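Local structure of NIF3-related protein (Bacillus cereus, 2GX8) at residues Ala324-Met337 / Met347-Val359. The protein is of unknown function but belongs to the NIF3 family, binds two zinc ions in a dimetal site and carries a probable regulatory domain. Sequence-based numbering, arbitrary orientation.
Sequences AKFKGADVYVTGDM and MLGLNIVDPGHNV. With ZN (zinc ion), chain L.
L350 fills the hollow between the end of helix 321-326 and the start of strand 331-335. Its CG stands anti to the backbone N (chi1 -179°), which aims the forked end at that helix and strand; L350 CD1 lies 4.0 Å from A329 CB, while CD2 reaches the CB atoms of A324 and Y332. The two alanines are small enough to leave that hollow, and a branched leucine fills it in two directions. Beside it, K325 bends at chi2 and runs its methylenes past L348, so that K325 NZ can give a hydrogen bond to G349 O at 2.9 Å, well above the carbonyl plane. G349, with positive phi, ends its helix as a Schellman C-prime residue.

Strands 331-335 and 351-354 then run parallel, the two strands of a beta-alpha-beta unit joined by helix 339-348; the ladder includes V353 N to Y332 O, 3.0 Å. On one face the valines mesh, V331 CG2 against V353 CG2, with V333 CG1 3.8 Å from P355 CG; helix 281-292 packs on V331 and V333. On the other, M337 CE and I352 CD1 meet with the two side chains crossing at about a right angle; the unbranched thioether chain, bent at chi2, can lie against the isoleucine.

Beyond the ladder, G335 passes so close to H357 N that a beta carbon would clash there. D354 accepts from G356 N through OD1 in an Asx turn and from M337 N through OD2, which also forms a salt bridge with R298. D336 OD2 accepts a hydrogen bond from H357 ND1 at 2.7 Å, nearly straight (165°), with the carboxylate turned 59° from the ring. This second-shell bond probably helps set the imidazole's rotation, with H357 NE2 2.1 Å from the zinc, which H93 and E360 also bind.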
# COMPACT_ATOMS: atom_id res chain seq x y z
N ALA C 324 -4.55 -13.08 27.64
CA ALA C 324 -5.27 -13.84 28.67
C ALA C 324 -4.39 -14.90 29.35
O ALA C 324 -4.42 -15.03 30.56
CB ALA C 324 -6.52 -14.47 28.10
N LYS C 325 -3.58 -15.63 28.57
CA LYS C 325 -2.67 -16.63 29.11
C LYS C 325 -1.42 -16.00 29.75
O LYS C 325 -0.96 -16.45 30.81
CB LYS C 325 -2.24 -17.61 28.02
CG LYS C 325 -1.47 -18.83 28.55
CD LYS C 325 -2.39 -19.67 29.41
CE LYS C 325 -1.65 -20.71 30.24
NZ LYS C 325 -2.71 -21.52 30.94
N PHE C 326 -0.87 -14.97 29.12
CA PHE C 326 0.30 -14.29 29.68
C PHE C 326 -0.01 -13.78 31.09
O PHE C 326 0.77 -13.98 32.00
CB PHE C 326 0.77 -13.15 28.76
CG PHE C 326 1.87 -12.30 29.34
CD1 PHE C 326 1.64 -10.94 29.63
CD2 PHE C 326 3.12 -12.85 29.62
CE1 PHE C 326 2.64 -10.14 30.17
CE2 PHE C 326 4.14 -12.07 30.16
CZ PHE C 326 3.90 -10.71 30.44
N LYS C 327 -1.18 -13.13 31.25
CA LYS C 327 -1.68 -12.66 32.54
C LYS C 327 -2.11 -13.81 33.48
O LYS C 327 -2.57 -13.58 34.60
CB LYS C 327 -2.87 -11.73 32.33
CG LYS C 327 -2.60 -10.47 31.53
CD LYS C 327 -1.79 -9.49 32.32
CE LYS C 327 -1.87 -8.10 31.72
NZ LYS C 327 -3.22 -7.44 31.84
N GLY C 328 -1.99 -15.05 33.02
CA GLY C 328 -2.28 -16.20 33.88
C GLY C 328 -3.68 -16.76 34.02
O GLY C 328 -3.93 -17.54 34.92
N ALA C 329 -4.59 -16.41 33.12
CA ALA C 329 -5.96 -16.92 33.17
C ALA C 329 -5.96 -18.42 33.07
O ALA C 329 -5.08 -19.02 32.43
CB ALA C 329 -6.81 -16.32 32.03
N ASP C 330 -6.94 -19.02 33.72
CA ASP C 330 -7.16 -20.47 33.72
C ASP C 330 -8.21 -20.75 32.66
O ASP C 330 -8.24 -21.84 32.08
CB ASP C 330 -7.69 -20.94 35.08
CG ASP C 330 -6.63 -20.95 36.15
OD1 ASP C 330 -5.49 -21.41 35.87
OD2 ASP C 330 -6.94 -20.53 37.29
N VAL C 331 -9.07 -19.75 32.44
CA VAL C 331 -10.18 -19.82 31.51
C VAL C 331 -10.44 -18.43 30.93
O VAL C 331 -10.25 -17.43 31.60
CB VAL C 331 -11.47 -20.33 32.21
CG1 VAL C 331 -11.90 -19.37 33.26
CG2 VAL C 331 -12.61 -20.53 31.21
N TYR C 332 -10.91 -18.38 29.70
CA TYR C 332 -11.20 -17.10 29.03
C TYR C 332 -12.64 -17.08 28.51
O TYR C 332 -13.02 -17.92 27.73
CB TYR C 332 -10.15 -16.87 27.93
CG TYR C 332 -10.25 -15.59 27.09
CD1 TYR C 332 -9.90 -15.61 25.74
CD2 TYR C 332 -10.68 -14.36 27.64
CE1 TYR C 332 -9.96 -14.44 24.94
CE2 TYR C 332 -10.75 -13.16 26.82
CZ TYR C 332 -10.39 -13.24 25.48
OH TYR C 332 -10.43 -12.12 24.63
N VAL C 333 -13.43 -16.11 28.95
CA VAL C 333 -14.83 -16.00 28.54
C VAL C 333 -14.99 -14.90 27.51
O VAL C 333 -14.93 -13.74 27.86
CB VAL C 333 -15.73 -15.61 29.73
CG1 VAL C 333 -17.17 -15.46 29.28
CG2 VAL C 333 -15.63 -16.62 30.82
N THR C 334 -15.24 -15.27 26.25
CA THR C 334 -15.38 -14.30 25.16
C THR C 334 -16.26 -14.85 24.03
O THR C 334 -16.49 -16.06 23.97
CB THR C 334 -13.97 -13.93 24.62
OG1 THR C 334 -14.03 -12.79 23.75
CG2 THR C 334 -13.30 -15.13 23.94
N GLY C 335 -16.73 -14.00 23.12
CA GLY C 335 -17.57 -14.45 22.02
C GLY C 335 -16.85 -14.67 20.71
O GLY C 335 -15.66 -14.35 20.56
N ASP C 336 -17.57 -15.25 19.76
CA ASP C 336 -17.09 -15.45 18.39
C ASP C 336 -15.83 -16.26 18.24
O ASP C 336 -15.05 -16.04 17.33
CB ASP C 336 -16.92 -14.10 17.71
CG ASP C 336 -18.24 -13.40 17.50
OD1 ASP C 336 -19.25 -14.12 17.31
OD2 ASP C 336 -18.25 -12.12 17.52
N MET C 337 -15.64 -17.26 19.08
CA MET C 337 -14.42 -18.05 19.03
C MET C 337 -14.21 -18.82 17.70
O MET C 337 -15.01 -19.70 17.34
CB MET C 337 -14.40 -18.99 20.24
CG MET C 337 -13.05 -19.50 20.55
SD MET C 337 -11.91 -18.15 20.93
CE MET C 337 -10.49 -19.09 20.65
N MET C 347 -3.36 -25.15 22.60
CA MET C 347 -1.88 -25.15 22.58
C MET C 347 -1.24 -24.23 23.62
O MET C 347 -0.15 -24.50 24.10
CB MET C 347 -1.31 -24.84 21.17
CG MET C 347 -1.36 -26.05 20.24
SD MET C 347 -0.55 -25.89 18.66
CE MET C 347 -1.50 -24.52 18.04
N LEU C 348 -1.90 -23.12 23.96
CA LEU C 348 -1.38 -22.23 25.01
C LEU C 348 -1.66 -22.84 26.39
O LEU C 348 -0.97 -22.52 27.35
CB LEU C 348 -2.04 -20.86 24.94
CG LEU C 348 -1.75 -19.94 23.75
CD1 LEU C 348 -2.61 -18.69 23.84
CD2 LEU C 348 -0.27 -19.57 23.67
N GLY C 349 -2.65 -23.72 26.46
CA GLY C 349 -3.09 -24.30 27.73
C GLY C 349 -4.19 -23.43 28.33
O GLY C 349 -4.37 -23.41 29.54
N LEU C 350 -4.93 -22.70 27.48
CA LEU C 350 -6.00 -21.81 27.92
C LEU C 350 -7.40 -22.38 27.67
O LEU C 350 -7.75 -22.74 26.54
CB LEU C 350 -5.89 -20.46 27.19
CG LEU C 350 -6.91 -19.38 27.53
CD1 LEU C 350 -6.68 -18.82 28.92
CD2 LEU C 350 -6.82 -18.27 26.49
N ASN C 351 -8.21 -22.46 28.72
CA ASN C 351 -9.57 -22.91 28.57
C ASN C 351 -10.41 -21.74 28.09
O ASN C 351 -10.03 -20.59 28.26
CB ASN C 351 -10.08 -23.41 29.89
CG ASN C 351 -9.34 -24.62 30.37
OD1 ASN C 351 -8.72 -25.35 29.58
ND2 ASN C 351 -9.40 -24.86 31.65
N ILE C 352 -11.56 -22.05 27.49
CA ILE C 352 -12.41 -21.02 26.96
C ILE C 352 -13.84 -21.39 27.18
O ILE C 352 -14.20 -22.55 27.09
CB ILE C 352 -12.21 -20.86 25.42
CG1 ILE C 352 -10.71 -20.78 25.10
CG2 ILE C 352 -13.03 -19.69 24.86
CD1 ILE C 352 -10.34 -19.66 24.26
N VAL C 353 -14.65 -20.40 27.52
CA VAL C 353 -16.09 -20.58 27.53
C VAL C 353 -16.61 -19.46 26.62
O VAL C 353 -16.28 -18.33 26.83
CB VAL C 353 -16.70 -20.42 28.90
CG1 VAL C 353 -18.18 -20.56 28.76
CG2 VAL C 353 -16.13 -21.52 29.90
N ASP C 354 -17.42 -19.80 25.63
CA ASP C 354 -17.96 -18.85 24.66
C ASP C 354 -19.45 -18.84 24.88
O ASP C 354 -20.17 -19.70 24.37
CB ASP C 354 -17.64 -19.31 23.23
CG ASP C 354 -18.12 -18.35 22.15
OD1 ASP C 354 -18.89 -17.41 22.44
OD2 ASP C 354 -17.69 -18.50 20.98
N PRO C 355 -19.94 -17.85 25.62
CA PRO C 355 -21.37 -17.76 25.85
C PRO C 355 -22.04 -16.97 24.73
O PRO C 355 -23.25 -16.80 24.75
CB PRO C 355 -21.44 -16.97 27.15
CG PRO C 355 -20.21 -16.09 27.15
CD PRO C 355 -19.19 -16.74 26.25
N GLY C 356 -21.28 -16.49 23.74
CA GLY C 356 -21.83 -15.73 22.63
C GLY C 356 -21.58 -14.25 22.81
O GLY C 356 -21.56 -13.72 23.94
N HIS C 357 -21.40 -13.56 21.68
CA HIS C 357 -21.16 -12.13 21.63
C HIS C 357 -22.33 -11.37 22.30
O HIS C 357 -22.14 -10.34 22.91
CB HIS C 357 -21.07 -11.75 20.14
CG HIS C 357 -20.48 -10.41 19.86
ND1 HIS C 357 -19.57 -10.21 18.85
CD2 HIS C 357 -20.70 -9.19 20.41
CE1 HIS C 357 -19.25 -8.93 18.78
NE2 HIS C 357 -19.91 -8.30 19.74
N ASN C 358 -23.53 -11.93 22.20
CA ASN C 358 -24.71 -11.28 22.73
C ASN C 358 -24.74 -11.10 24.24
O ASN C 358 -25.63 -10.44 24.72
CB ASN C 358 -25.97 -12.02 22.28
CG ASN C 358 -27.24 -11.27 22.58
OD1 ASN C 358 -27.58 -10.29 21.90
ND2 ASN C 358 -27.97 -11.73 23.59
N VAL C 359 -23.77 -11.65 24.98
CA VAL C 359 -23.76 -11.43 26.43
C VAL C 359 -23.43 -9.98 26.78
O VAL C 359 -23.54 -9.57 27.93
CB VAL C 359 -22.84 -12.43 27.20
CG1 VAL C 359 -23.21 -13.86 26.86
CG2 VAL C 359 -21.37 -12.19 26.91
ZN ZN L . -19.63 -6.22 20.17
O HOH W 1 -21.53 -15.16 19.04
O HOH W 2 -19.89 -17.12 19.92